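Local coordinates for AvmM (Streptomyces sp. NBRC 109436, PDB 7FE6), which catalyses macrocyclization in alchivemycin A biosynthesis, through dehydration and Michael-type addition, at residues I35-T40 / G147-H152; I41-F46 / L60-W65; L142-G147 / A185-G190. One frame throughout, in Å; residues are numbered along the deposited sequence.

Interaction 1 of 3, residues I35-T40 / G147-H152; sequences ITPGET and GITSEH
Pro37 turns its pyrrolidine ring toward the backbone of Gly147-Thr149, and on the side of 35-40 it alone makes the contact. Its CG lies 3.7 Å from Ile148 O and its CB 3.9 Å from the same oxygen, so the CB-CG edge of the ring faces a carbonyl oxygen rather than a side chain. Near Gly147 the approach is looser, with Pro37 CB 4.3 Å from Gly147 N. The branch of Thr149 adds a marginal touch, its CG2 standing 4.4 Å from Pro37 CG. Ile148 meets the proline through its main chain, while the end of its side chain leads off into the interior, where it packs on Leu189 and Phe66. The proline is presented by a type II turn from Thr36 to Glu39, closed by Glu39 N to Thr36 O at 3.1 Å, with Gly38 supplying the positive phi (86°). A second bond ties the turn: Thr36 N reaches Glu39 OE1 at 3.3 Å, meeting it from above the carboxylate plane. The small buried area, 93 Å², fits plain loop-to-loop packing: a proline-bearing beta turn resting on the connection between strands 135-144 and 153-162, at one end of a beta sandwich.

Interaction 2 of 3, residues I41-F46 / L60-W65; sequences IEFSVF and LNLVIW
Val45 and Leu60 meet because of how their first torsions set their branches: chi1 of 48° puts Val45 CG1 between the backbone N and the carbonyl carbon, and chi1 of 179° swings Leu60 CG to the side opposite its own backbone N. The result is a methyl-to-methyl approach, Val45 CG1 to Leu60 CD2 at 3.6 Å, in which the two side chains run aslant of one another. Leu60 CD2 also lies 4.1 Å from Val45 CG2, so this single methyl sits against both branches of the valine. Leu62 passes Val45 in the opposite direction, its CD1 4.1 Å from Val45 CG1. The other branch of Leu62 serves Phe43: Leu62 CD2 stands at the ring edge, near the ring plane, 4.2 Å from Phe43 CZ. The phenylalanine thus reaches Leu62 with the far end of its ring and not with a face. The axes of segments 41-46 and 60-65 come no closer than 9.1 Å, their N-to-C directions 128° apart, a separation spanned by side chains and too wide for backbone pairing. Val140 and Phe28 also pack on Val45, and Leu113 on Leu62. Four buried apolar residues meeting between strands of two different sheets are the mark of a beta-sandwich core; this patch lies near the chain centre, with the side chain of Val45 about 13 Å from the bound alchivemycin A.

Interaction 3 of 3, residues L142-G147 / A185-G190; sequences LAFREG and ASFRLG
Phe144 and Leu189, at the ends of their strands, have the nearest CA atoms of the two segments, 8.3 Å apart, a spacing that leaves the contact to side chains. With chi1 of -65°, the Phe144 ring stands opposite its own carbonyl carbon and turns one face to the leucine. Over that face comes Leu189 CD2, 4.0 Å from the ring centroid and 25° off the normal, which makes a CH-pi contact. It is displaced toward the rim: its closest ring atom is Phe144 CG, at 3.6 Å. The second methyl takes a different place, Leu189 CD1 lying 3.7 Å from Phe144 CD2, so the forked end of the leucine bears on the part of the ring next to CB. At the far end of the ring, Phe144 CZ comes within 4.3 Å of Phe187 CZ, an oblique, looser apolar contact between the two rings. Were Phe144 an alanine, Leu189 would be likely to lose the ring face under CD2 and the ring carbons CD1 packs against, with a gap opened beside Phe187. Surrounding apolar groups complete the filling: Ile64 packs on Phe144, Phe66 on Leu189, and Ile35 on both Phe187 and Leu189. On strand 178-189, Arg188 forms a salt bridge through NE with Glu42 of the second subunit. All three touching residues are buried and come from facing sheets, which is the interior packing of a beta sandwich near its end, with two phenylalanines and a leucine packed between the layers.

From the N terminus, residues 35-40 leave strand 34-35 and lead into strand 40-49, which carries the first half of interaction 2. That contact closes a short loop on strand 57-66, nested within the long loop that interaction 1 closes at 147-152. Interaction 3 opens only afterwards, at 142-147, closes at 185-190 on strand 178-189, and crosses interaction 1, sharing Gly147 with it; their centres are about 3 Å apart. Gly38 N to Phe144 O and Ile35 N to Arg188 O, both 2.8 Å and probable hydrogen bonds, bind those two together. Ile41 O to Leu142 N, also 2.8 Å, joins interactions 2 and 3 within one sheet. Interactions 2 and 3 span the two sheets; interaction 1 packs together two connections passing between them.

Interaction 1 of 3, residues I35-T40 / G147-H152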
ATOM      1  N   ILE A  35      11.926   1.662 -12.577  1.00 46.34           N
ATOM      2  CA  ILE A  35      11.782   2.915 -13.304  1.00 47.72           C
ATOM      3  C   ILE A  35      12.807   2.944 -14.430  1.00 53.24           C
ATOM      4  O   ILE A  35      13.999   2.690 -14.206  1.00 55.62           O
ATOM      5  CB  ILE A  35      11.942   4.126 -12.366  1.00 48.41           C
ATOM      6  CG1 ILE A  35      10.725   4.232 -11.422  1.00 46.06           C
ATOM      7  CG2 ILE A  35      12.167   5.389 -13.177  1.00 46.90           C
ATOM      8  CD1 ILE A  35      10.855   5.216 -10.296  1.00 41.23           C
ATOM      9  N   THR A  36      12.351   3.238 -15.633  1.00 51.85           N
ATOM     10  CA  THR A  36      13.273   3.301 -16.757  1.00 52.15           C
ATOM     11  C   THR A  36      13.974   4.652 -16.780  1.00 55.96           C
ATOM     12  O   THR A  36      13.302   5.687 -16.753  1.00 59.98           O
ATOM     13  CB  THR A  36      12.543   3.089 -18.077  1.00 53.31           C
ATOM     14  OG1 THR A  36      11.990   1.773 -18.108  1.00 54.23           O
ATOM     15  CG2 THR A  36      13.492   3.282 -19.265  1.00 52.67           C
ATOM     16  N   PRO A  37      15.302   4.685 -16.872  1.00 57.46           N
ATOM     17  CA  PRO A  37      16.001   5.967 -16.997  1.00 56.96           C
ATOM     18  C   PRO A  37      15.470   6.772 -18.167  1.00 58.91           C
ATOM     19  O   PRO A  37      15.127   6.221 -19.220  1.00 54.62           O
ATOM     20  CB  PRO A  37      17.459   5.553 -17.213  1.00 54.39           C
ATOM     21  CG  PRO A  37      17.568   4.268 -16.540  1.00 54.86           C
ATOM     22  CD  PRO A  37      16.247   3.571 -16.709  1.00 55.87           C
ATOM     23  N   GLY A  38      15.322   8.083 -17.936  1.00 59.30           N
ATOM     24  CA  GLY A  38      14.889   9.009 -18.952  1.00 57.59           C
ATOM     25  C   GLY A  38      13.394   9.117 -19.082  1.00 59.48           C
ATOM     26  O   GLY A  38      12.902  10.100 -19.647  1.00 60.15           O
ATOM     27  N   GLU A  39      12.665   8.135 -18.557  1.00 58.74           N
ATOM     28  CA  GLU A  39      11.226   8.010 -18.707  1.00 61.24           C
ATOM     29  C   GLU A  39      10.521   8.756 -17.583  1.00 57.81           C
ATOM     30  O   GLU A  39      11.029   8.832 -16.461  1.00 57.80           O
ATOM     31  CB  GLU A  39      10.846   6.521 -18.708  1.00 64.30           C
ATOM     32  CG  GLU A  39       9.356   6.213 -18.519  1.00 66.05           C
ATOM     33  CD  GLU A  39       9.095   4.757 -18.097  1.00 71.60           C
ATOM     34  OE1 GLU A  39       9.548   4.320 -16.990  1.00 63.05           O
ATOM     35  OE2 GLU A  39       8.454   4.044 -18.908  1.00 84.69           O
ATOM     36  N   THR A  40       9.344   9.304 -17.887  1.00 54.24           N
ATOM     37  CA  THR A  40       8.534  10.015 -16.895  1.00 51.17           C
ATOM     38  C   THR A  40       7.428   9.110 -16.356  1.00 52.05           C
ATOM     39  O   THR A  40       6.648   8.536 -17.122  1.00 50.30           O
ATOM     40  CB  THR A  40       7.914  11.293 -17.482  1.00 53.89           C
ATOM     41  OG1 THR A  40       8.943  12.225 -17.870  1.00 56.39           O
ATOM     42  CG2 THR A  40       6.982  11.966 -16.466  1.00 49.98           C
ATOM     43  N   GLY A 147      21.070   7.583 -18.352  1.00 70.63           N
ATOM     44  CA  GLY A 147      22.451   7.353 -18.017  1.00 67.08           C
ATOM     45  C   GLY A 147      22.768   7.306 -16.542  1.00 68.81           C
ATOM     46  O   GLY A 147      23.951   7.243 -16.185  1.00 68.10           O
ATOM     47  N   ILE A 148      21.768   7.380 -15.668  1.00 69.74           N
ATOM     48  CA  ILE A 148      21.983   7.161 -14.245  1.00 66.64           C
ATOM     49  C   ILE A 148      21.124   5.974 -13.832  1.00 64.29           C
ATOM     50  O   ILE A 148      19.979   5.843 -14.281  1.00 62.81           O
ATOM     51  CB  ILE A 148      21.696   8.437 -13.422  1.00 68.56           C
ATOM     52  CG1 ILE A 148      22.167   8.271 -11.974  1.00 69.45           C
ATOM     53  CG2 ILE A 148      20.224   8.839 -13.500  1.00 66.82           C
ATOM     54  CD1 ILE A 148      22.293   9.602 -11.209  1.00 71.84           C
ATOM     55  N   THR A 149      21.711   5.060 -13.061  1.00 63.22           N
ATOM     56  CA  THR A 149      21.039   3.830 -12.668  1.00 61.78           C
ATOM     57  C   THR A 149      21.235   3.573 -11.180  1.00 63.96           C
ATOM     58  O   THR A 149      22.105   4.168 -10.532  1.00 64.15           O
ATOM     59  CB  THR A 149      21.564   2.612 -13.431  1.00 60.09           C
ATOM     60  OG1 THR A 149      22.941   2.395 -13.091  1.00 56.76           O
ATOM     61  CG2 THR A 149      21.404   2.804 -14.935  1.00 55.78           C
ATOM     62  N   SER A 150      20.409   2.668 -10.647  1.00 57.33           N
ATOM     63  CA  SER A 150      20.559   2.235  -9.269  1.00 59.12           C
ATOM     64  C   SER A 150      19.886   0.880  -9.093  1.00 58.86           C
ATOM     65  O   SER A 150      18.784   0.665  -9.598  1.00 59.55           O
ATOM     66  CB  SER A 150      19.962   3.263  -8.306  1.00 58.36           C
ATOM     67  OG  SER A 150      20.026   2.775  -6.985  1.00 59.96           O
ATOM     68  N   GLU A 151      20.533  -0.015  -8.359  1.00 53.17           N
ATOM     69  CA  GLU A 151      19.996  -1.345  -8.157  1.00 57.22           C
ATOM     70  C   GLU A 151      19.284  -1.525  -6.817  1.00 60.30           C
ATOM     71  O   GLU A 151      18.703  -2.590  -6.569  1.00 56.37           O
ATOM     72  CB  GLU A 151      21.117  -2.360  -8.367  1.00 59.89           C
ATOM     73  CG  GLU A 151      21.416  -2.434  -9.862  1.00 59.67           C
ATOM     74  CD  GLU A 151      20.131  -2.786 -10.626  1.00 63.70           C
ATOM     75  OE1 GLU A 151      19.605  -3.904 -10.343  1.00 60.51           O
ATOM     76  OE2 GLU A 151      19.601  -1.939 -11.409  1.00 57.66           O
ATOM     77  N   HIS A 152      19.292  -0.511  -5.960  1.00 59.19           N
ATOM     78  CA  HIS A 152      18.416  -0.515  -4.796  1.00 58.76           C
ATOM     79  C   HIS A 152      18.251   0.924  -4.328  1.00 59.00           C
ATOM     80  O   HIS A 152      19.188   1.523  -3.786  1.00 57.36           O
ATOM     81  CB  HIS A 152      18.939  -1.409  -3.674  1.00 57.83           C
ATOM     82  CG  HIS A 152      18.175  -1.250  -2.395  1.00 59.07           C
ATOM     83  ND1 HIS A 152      16.815  -1.477  -2.307  1.00 57.02           N
ATOM     84  CD2 HIS A 152      18.564  -0.823  -1.168  1.00 58.62           C
ATOM     85  CE1 HIS A 152      16.410  -1.231  -1.073  1.00 58.52           C
ATOM     86  NE2 HIS A 152      17.451  -0.831  -0.362  1.00 61.33           N
TER

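Interaction 2 of 3, residues I41-F46 / L60-W65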
ATOM      1  N   ILE A  41       7.356   8.997 -15.039  1.00 48.12           N
ATOM      2  CA  ILE A  41       6.268   8.299 -14.384  1.00 44.55           C
ATOM      3  C   ILE A  41       5.475   9.306 -13.561  1.00 49.11           C
ATOM      4  O   ILE A  41       6.004  10.326 -13.095  1.00 47.55           O
ATOM      5  CB  ILE A  41       6.778   7.158 -13.488  1.00 45.56           C
ATOM      6  CG1 ILE A  41       7.553   7.752 -12.312  1.00 45.06           C
ATOM      7  CG2 ILE A  41       7.622   6.161 -14.322  1.00 44.30           C
ATOM      8  CD1 ILE A  41       7.700   6.859 -11.153  1.00 41.27           C
ATOM      9  N   GLU A  42       4.195   9.004 -13.378  1.00 46.51           N
ATOM     10  CA  GLU A  42       3.333   9.738 -12.469  1.00 42.32           C
ATOM     11  C   GLU A  42       2.835   8.765 -11.418  1.00 40.35           C
ATOM     12  O   GLU A  42       2.392   7.670 -11.753  1.00 43.13           O
ATOM     13  CB  GLU A  42       2.146  10.362 -13.202  1.00 44.57           C
ATOM     14  CG  GLU A  42       1.197  11.160 -12.292  1.00 41.89           C
ATOM     15  CD  GLU A  42       0.250  12.078 -13.072  1.00 47.12           C
ATOM     16  OE1 GLU A  42       0.566  12.432 -14.246  1.00 41.21           O
ATOM     17  OE2 GLU A  42      -0.816  12.454 -12.495  1.00 47.51           O
ATOM     18  N   PHE A  43       2.918   9.157 -10.156  1.00 41.65           N
ATOM     19  CA  PHE A  43       2.329   8.416  -9.049  1.00 41.73           C
ATOM     20  C   PHE A  43       1.651   9.416  -8.118  1.00 40.56           C
ATOM     21  O   PHE A  43       1.679  10.628  -8.340  1.00 39.72           O
ATOM     22  CB  PHE A  43       3.362   7.561  -8.295  1.00 39.10           C
ATOM     23  CG  PHE A  43       4.474   8.357  -7.662  1.00 43.12           C
ATOM     24  CD1 PHE A  43       5.632   8.652  -8.375  1.00 42.71           C
ATOM     25  CD2 PHE A  43       4.352   8.843  -6.361  1.00 42.95           C
ATOM     26  CE1 PHE A  43       6.650   9.393  -7.801  1.00 42.27           C
ATOM     27  CE2 PHE A  43       5.371   9.569  -5.782  1.00 43.59           C
ATOM     28  CZ  PHE A  43       6.527   9.850  -6.515  1.00 42.81           C
ATOM     29  N   SER A  44       0.969   8.899  -7.109  1.00 37.33           N
ATOM     30  CA  SER A  44       0.365   9.755  -6.120  1.00 40.67           C
ATOM     31  C   SER A  44       0.830   9.303  -4.746  1.00 41.58           C
ATOM     32  O   SER A  44       1.239   8.159  -4.543  1.00 38.99           O
ATOM     33  CB  SER A  44      -1.177   9.801  -6.222  1.00 40.99           C
ATOM     34  OG  SER A  44      -1.814   8.667  -5.668  1.00 44.01           O
ATOM     35  N   VAL A  45       0.838  10.251  -3.824  1.00 41.50           N
ATOM     36  CA  VAL A  45       1.222   9.998  -2.447  1.00 42.03           C
ATOM     37  C   VAL A  45       0.376  10.937  -1.598  1.00 44.05           C
ATOM     38  O   VAL A  45       0.102  12.074  -1.997  1.00 47.91           O
ATOM     39  CB  VAL A  45       2.753  10.189  -2.250  1.00 43.68           C
ATOM     40  CG1 VAL A  45       3.240  11.509  -2.874  1.00 40.44           C
ATOM     41  CG2 VAL A  45       3.174  10.096  -0.769  1.00 42.79           C
ATOM     42  N   PHE A  46      -0.066  10.462  -0.443  1.00 42.78           N
ATOM     43  CA  PHE A  46      -0.987  11.253   0.349  1.00 43.76           C
ATOM     44  C   PHE A  46      -0.726  10.972   1.819  1.00 47.02           C
ATOM     45  O   PHE A  46      -0.384   9.847   2.189  1.00 46.17           O
ATOM     46  CB  PHE A  46      -2.458  10.969  -0.021  1.00 46.67           C
ATOM     47  CG  PHE A  46      -2.746   9.533  -0.446  1.00 45.69           C
ATOM     48  CD1 PHE A  46      -2.491   9.111  -1.747  1.00 42.62           C
ATOM     49  CD2 PHE A  46      -3.323   8.630   0.451  1.00 45.24           C
ATOM     50  CE1 PHE A  46      -2.751   7.806  -2.141  1.00 43.74           C
ATOM     51  CE2 PHE A  46      -3.600   7.315   0.072  1.00 44.94           C
ATOM     52  CZ  PHE A  46      -3.321   6.897  -1.234  1.00 44.20           C
ATOM     53  N   LEU A  60       3.990  17.925   2.645  1.00 54.63           N
ATOM     54  CA  LEU A  60       4.676  16.671   2.359  1.00 52.28           C
ATOM     55  C   LEU A  60       6.142  16.895   1.990  1.00 55.98           C
ATOM     56  O   LEU A  60       6.484  17.809   1.229  1.00 55.53           O
ATOM     57  CB  LEU A  60       3.990  15.924   1.208  1.00 47.93           C
ATOM     58  CG  LEU A  60       4.691  14.601   0.839  1.00 49.92           C
ATOM     59  CD1 LEU A  60       4.580  13.580   1.965  1.00 48.55           C
ATOM     60  CD2 LEU A  60       4.323  14.022  -0.526  1.00 44.76           C
ATOM     61  N   ASN A  61       7.001  16.023   2.507  1.00 53.19           N
ATOM     62  CA  ASN A  61       8.372  15.886   2.037  1.00 55.62           C
ATOM     63  C   ASN A  61       8.538  14.520   1.377  1.00 54.99           C
ATOM     64  O   ASN A  61       7.882  13.543   1.759  1.00 53.77           O
ATOM     65  CB  ASN A  61       9.376  16.051   3.188  1.00 54.28           C
ATOM     66  CG  ASN A  61       9.228  17.394   3.903  1.00 58.21           C
ATOM     67  OD1 ASN A  61       9.590  18.442   3.368  1.00 58.45           O
ATOM     68  ND2 ASN A  61       8.653  17.367   5.108  1.00 58.06           N
ATOM     69  N   LEU A  62       9.389  14.481   0.349  1.00 54.32           N
ATOM     70  CA  LEU A  62       9.683  13.286  -0.439  1.00 54.64           C
ATOM     71  C   LEU A  62      11.195  13.115  -0.488  1.00 56.77           C
ATOM     72  O   LEU A  62      11.919  14.074  -0.777  1.00 55.64           O
ATOM     73  CB  LEU A  62       9.120  13.415  -1.855  1.00 54.88           C
ATOM     74  CG  LEU A  62       8.428  12.251  -2.547  1.00 56.15           C
ATOM     75  CD1 LEU A  62       7.190  11.791  -1.794  1.00 53.45           C
ATOM     76  CD2 LEU A  62       8.051  12.720  -3.914  1.00 56.38           C
ATOM     77  N   VAL A  63      11.685  11.923  -0.165  1.00 58.48           N
ATOM     78  CA  VAL A  63      13.121  11.670  -0.138  1.00 58.34           C
ATOM     79  C   VAL A  63      13.472  10.639  -1.195  1.00 57.05           C
ATOM     80  O   VAL A  63      12.860   9.570  -1.253  1.00 58.02           O
ATOM     81  CB  VAL A  63      13.597  11.206   1.245  1.00 57.97           C
ATOM     82  CG1 VAL A  63      15.088  11.030   1.235  1.00 58.87           C
ATOM     83  CG2 VAL A  63      13.200  12.221   2.284  1.00 54.62           C
ATOM     84  N   ILE A  64      14.438  10.965  -2.047  1.00 59.20           N
ATOM     85  CA  ILE A  64      14.948  10.018  -3.030  1.00 62.20           C
ATOM     86  C   ILE A  64      16.320   9.567  -2.564  1.00 60.70           C
ATOM     87  O   ILE A  64      17.161  10.401  -2.218  1.00 64.77           O
ATOM     88  CB  ILE A  64      14.997  10.620  -4.439  1.00 62.29           C
ATOM     89  CG1 ILE A  64      13.596  11.112  -4.833  1.00 57.40           C
ATOM     90  CG2 ILE A  64      15.528   9.563  -5.414  1.00 58.34           C
ATOM     91  CD1 ILE A  64      13.511  11.674  -6.234  1.00 52.81           C
ATOM     92  N   TRP A  65      16.529   8.257  -2.513  1.00 61.69           N
ATOM     93  CA  TRP A  65      17.701   7.649  -1.898  1.00 64.04           C
ATOM     94  C   TRP A  65      18.277   6.597  -2.833  1.00 63.45           C
ATOM     95  O   TRP A  65      17.540   5.751  -3.349  1.00 62.80           O
ATOM     96  CB  TRP A  65      17.347   7.021  -0.547  1.00 64.45           C
ATOM     97  CG  TRP A  65      18.460   6.196   0.099  1.00 68.43           C
ATOM     98  CD1 TRP A  65      19.688   6.645   0.510  1.00 70.06           C
ATOM     99  CD2 TRP A  65      18.402   4.802   0.472  1.00 67.95           C
ATOM    100  NE1 TRP A  65      20.406   5.610   1.085  1.00 70.74           N
ATOM    101  CE2 TRP A  65      19.638   4.475   1.077  1.00 68.72           C
ATOM    102  CE3 TRP A  65      17.432   3.800   0.335  1.00 66.38           C
ATOM    103  CZ2 TRP A  65      19.926   3.197   1.546  1.00 68.13           C
ATOM    104  CZ3 TRP A  65      17.720   2.530   0.804  1.00 65.93           C
ATOM    105  CH2 TRP A  65      18.958   2.241   1.401  1.00 67.09           C
TER

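Interaction 3 of 3, residues L142-G147 / A185-G190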
ATOM      1  N   LEU A 142       7.812  12.268 -12.103  1.00 47.51           N
ATOM      2  CA  LEU A 142       9.211  12.046 -11.793  1.00 46.51           C
ATOM      3  C   LEU A 142       9.894  11.407 -12.985  1.00 50.36           C
ATOM      4  O   LEU A 142       9.333  10.515 -13.634  1.00 50.37           O
ATOM      5  CB  LEU A 142       9.374  11.148 -10.576  1.00 46.82           C
ATOM      6  CG  LEU A 142      10.796  10.784 -10.173  1.00 48.69           C
ATOM      7  CD1 LEU A 142      11.596  12.034  -9.859  1.00 51.25           C
ATOM      8  CD2 LEU A 142      10.766   9.848  -8.986  1.00 45.41           C
ATOM      9  N   ALA A 143      11.102  11.888 -13.271  1.00 50.46           N
ATOM     10  CA  ALA A 143      11.929  11.358 -14.341  1.00 52.78           C
ATOM     11  C   ALA A 143      13.383  11.519 -13.933  1.00 55.21           C
ATOM     12  O   ALA A 143      13.801  12.614 -13.547  1.00 57.48           O
ATOM     13  CB  ALA A 143      11.647  12.081 -15.668  1.00 53.68           C
ATOM     14  N   PHE A 144      14.150  10.439 -14.010  1.00 56.39           N
ATOM     15  CA  PHE A 144      15.589  10.539 -13.844  1.00 56.23           C
ATOM     16  C   PHE A 144      16.237  10.708 -15.202  1.00 60.61           C
ATOM     17  O   PHE A 144      15.744  10.195 -16.209  1.00 61.85           O
ATOM     18  CB  PHE A 144      16.154   9.316 -13.145  1.00 55.64           C
ATOM     19  CG  PHE A 144      15.680   9.170 -11.743  1.00 59.96           C
ATOM     20  CD1 PHE A 144      16.377   9.774 -10.695  1.00 59.62           C
ATOM     21  CD2 PHE A 144      14.523   8.461 -11.461  1.00 50.86           C
ATOM     22  CE1 PHE A 144      15.929   9.644  -9.387  1.00 58.15           C
ATOM     23  CE2 PHE A 144      14.073   8.332 -10.160  1.00 50.11           C
ATOM     24  CZ  PHE A 144      14.772   8.919  -9.125  1.00 53.34           C
ATOM     25  N   ARG A 145      17.339  11.450 -15.231  1.00 61.43           N
ATOM     26  CA  ARG A 145      18.014  11.640 -16.497  1.00 65.51           C
ATOM     27  C   ARG A 145      18.528  10.294 -16.997  1.00 65.94           C
ATOM     28  O   ARG A 145      18.820   9.386 -16.214  1.00 65.10           O
ATOM     29  CB  ARG A 145      19.164  12.646 -16.356  1.00 65.18           C
ATOM     30  CG  ARG A 145      20.304  12.184 -15.457  1.00 67.92           C
ATOM     31  CD  ARG A 145      21.459  13.187 -15.456  1.00 68.90           C
ATOM     32  NE  ARG A 145      22.624  12.700 -14.722  1.00 68.23           N
ATOM     33  CZ  ARG A 145      23.460  11.778 -15.190  1.00 72.46           C
ATOM     34  NH1 ARG A 145      23.249  11.234 -16.382  1.00 72.41           N
ATOM     35  NH2 ARG A 145      24.501  11.388 -14.470  1.00 76.94           N
ATOM     36  N   GLU A 146      18.595  10.162 -18.319  1.00 67.63           N
ATOM     37  CA  GLU A 146      19.187   8.982 -18.924  1.00 67.10           C
ATOM     38  C   GLU A 146      20.620   8.826 -18.444  1.00 70.60           C
ATOM     39  O   GLU A 146      21.320   9.808 -18.175  1.00 69.71           O
ATOM     40  CB  GLU A 146      19.160   9.115 -20.443  1.00 72.04           C
ATOM     41  CG  GLU A 146      17.813   8.841 -21.061  1.00 76.54           C
ATOM     42  CD  GLU A 146      17.812   9.059 -22.566  1.00 91.05           C
ATOM     43  OE1 GLU A 146      18.912   9.239 -23.142  1.00 90.21           O
ATOM     44  OE2 GLU A 146      16.709   9.020 -23.169  1.00 96.00           O
ATOM     45  N   GLY A 147      21.070   7.583 -18.352  1.00 70.63           N
ATOM     46  CA  GLY A 147      22.451   7.353 -18.017  1.00 67.08           C
ATOM     47  C   GLY A 147      22.768   7.306 -16.542  1.00 68.81           C
ATOM     48  O   GLY A 147      23.951   7.243 -16.185  1.00 68.10           O
ATOM     49  N   ALA A 185       8.930   3.318  -0.627  1.00 47.68           N
ATOM     50  CA  ALA A 185       8.648   2.600  -1.861  1.00 46.11           C
ATOM     51  C   ALA A 185      10.002   2.240  -2.450  1.00 49.02           C
ATOM     52  O   ALA A 185      10.752   3.136  -2.859  1.00 49.43           O
ATOM     53  CB  ALA A 185       7.817   3.450  -2.819  1.00 43.20           C
ATOM     54  N   SER A 186      10.336   0.945  -2.457  1.00 48.35           N
ATOM     55  CA  SER A 186      11.609   0.483  -3.005  1.00 49.48           C
ATOM     56  C   SER A 186      11.484   0.198  -4.489  1.00 48.89           C
ATOM     57  O   SER A 186      10.485  -0.337  -4.952  1.00 49.73           O
ATOM     58  CB  SER A 186      12.096  -0.774  -2.296  1.00 49.90           C
ATOM     59  OG  SER A 186      12.397  -0.500  -0.947  1.00 50.62           O
ATOM     60  N   PHE A 187      12.520   0.525  -5.234  1.00 53.76           N
ATOM     61  CA  PHE A 187      12.460   0.346  -6.673  1.00 52.51           C
ATOM     62  C   PHE A 187      13.877   0.153  -7.178  1.00 52.74           C
ATOM     63  O   PHE A 187      14.838   0.225  -6.413  1.00 54.72           O
ATOM     64  CB  PHE A 187      11.759   1.543  -7.345  1.00 53.24           C
ATOM     65  CG  PHE A 187      12.538   2.831  -7.265  1.00 52.66           C
ATOM     66  CD1 PHE A 187      12.486   3.618  -6.129  1.00 53.31           C
ATOM     67  CD2 PHE A 187      13.300   3.270  -8.353  1.00 52.57           C
ATOM     68  CE1 PHE A 187      13.203   4.814  -6.063  1.00 56.91           C
ATOM     69  CE2 PHE A 187      14.016   4.441  -8.298  1.00 51.03           C
ATOM     70  CZ  PHE A 187      13.969   5.226  -7.153  1.00 57.23           C
ATOM     71  N   ARG A 188      13.990  -0.197  -8.450  1.00 49.83           N
ATOM     72  CA  ARG A 188      15.245  -0.127  -9.172  1.00 53.98           C
ATOM     73  C   ARG A 188      15.109   0.913 -10.273  1.00 53.32           C
ATOM     74  O   ARG A 188      14.031   1.080 -10.859  1.00 52.58           O
ATOM     75  CB  ARG A 188      15.621  -1.477  -9.771  1.00 53.47           C
ATOM     76  CG  ARG A 188      16.059  -2.513  -8.757  1.00 54.03           C
ATOM     77  CD  ARG A 188      16.698  -3.681  -9.470  1.00 54.18           C
ATOM     78  NE  ARG A 188      15.823  -4.224 -10.509  1.00 55.92           N
ATOM     79  CZ  ARG A 188      15.978  -4.013 -11.818  1.00 57.01           C
ATOM     80  NH1 ARG A 188      16.989  -3.270 -12.266  1.00 57.92           N
ATOM     81  NH2 ARG A 188      15.124  -4.548 -12.684  1.00 54.76           N
ATOM     82  N   LEU A 189      16.206   1.599 -10.565  1.00 54.65           N
ATOM     83  CA  LEU A 189      16.274   2.531 -11.690  1.00 53.21           C
ATOM     84  C   LEU A 189      17.155   1.875 -12.744  1.00 57.68           C
ATOM     85  O   LEU A 189      18.384   1.874 -12.621  1.00 59.07           O
ATOM     86  CB  LEU A 189      16.832   3.875 -11.244  1.00 55.84           C
ATOM     87  CG  LEU A 189      17.097   4.964 -12.288  1.00 58.99           C
ATOM     88  CD1 LEU A 189      15.822   5.332 -13.045  1.00 53.16           C
ATOM     89  CD2 LEU A 189      17.783   6.193 -11.653  1.00 57.66           C
ATOM     90  N   GLY A 190      16.528   1.324 -13.783  1.00 57.38           N
ATOM     91  CA  GLY A 190      17.248   0.563 -14.793  1.00 58.21           C
ATOM     92  C   GLY A 190      16.380  -0.258 -15.728  1.00 61.21           C
ATOM     93  O   GLY A 190      15.284   0.175 -16.115  1.00 59.02           O
TER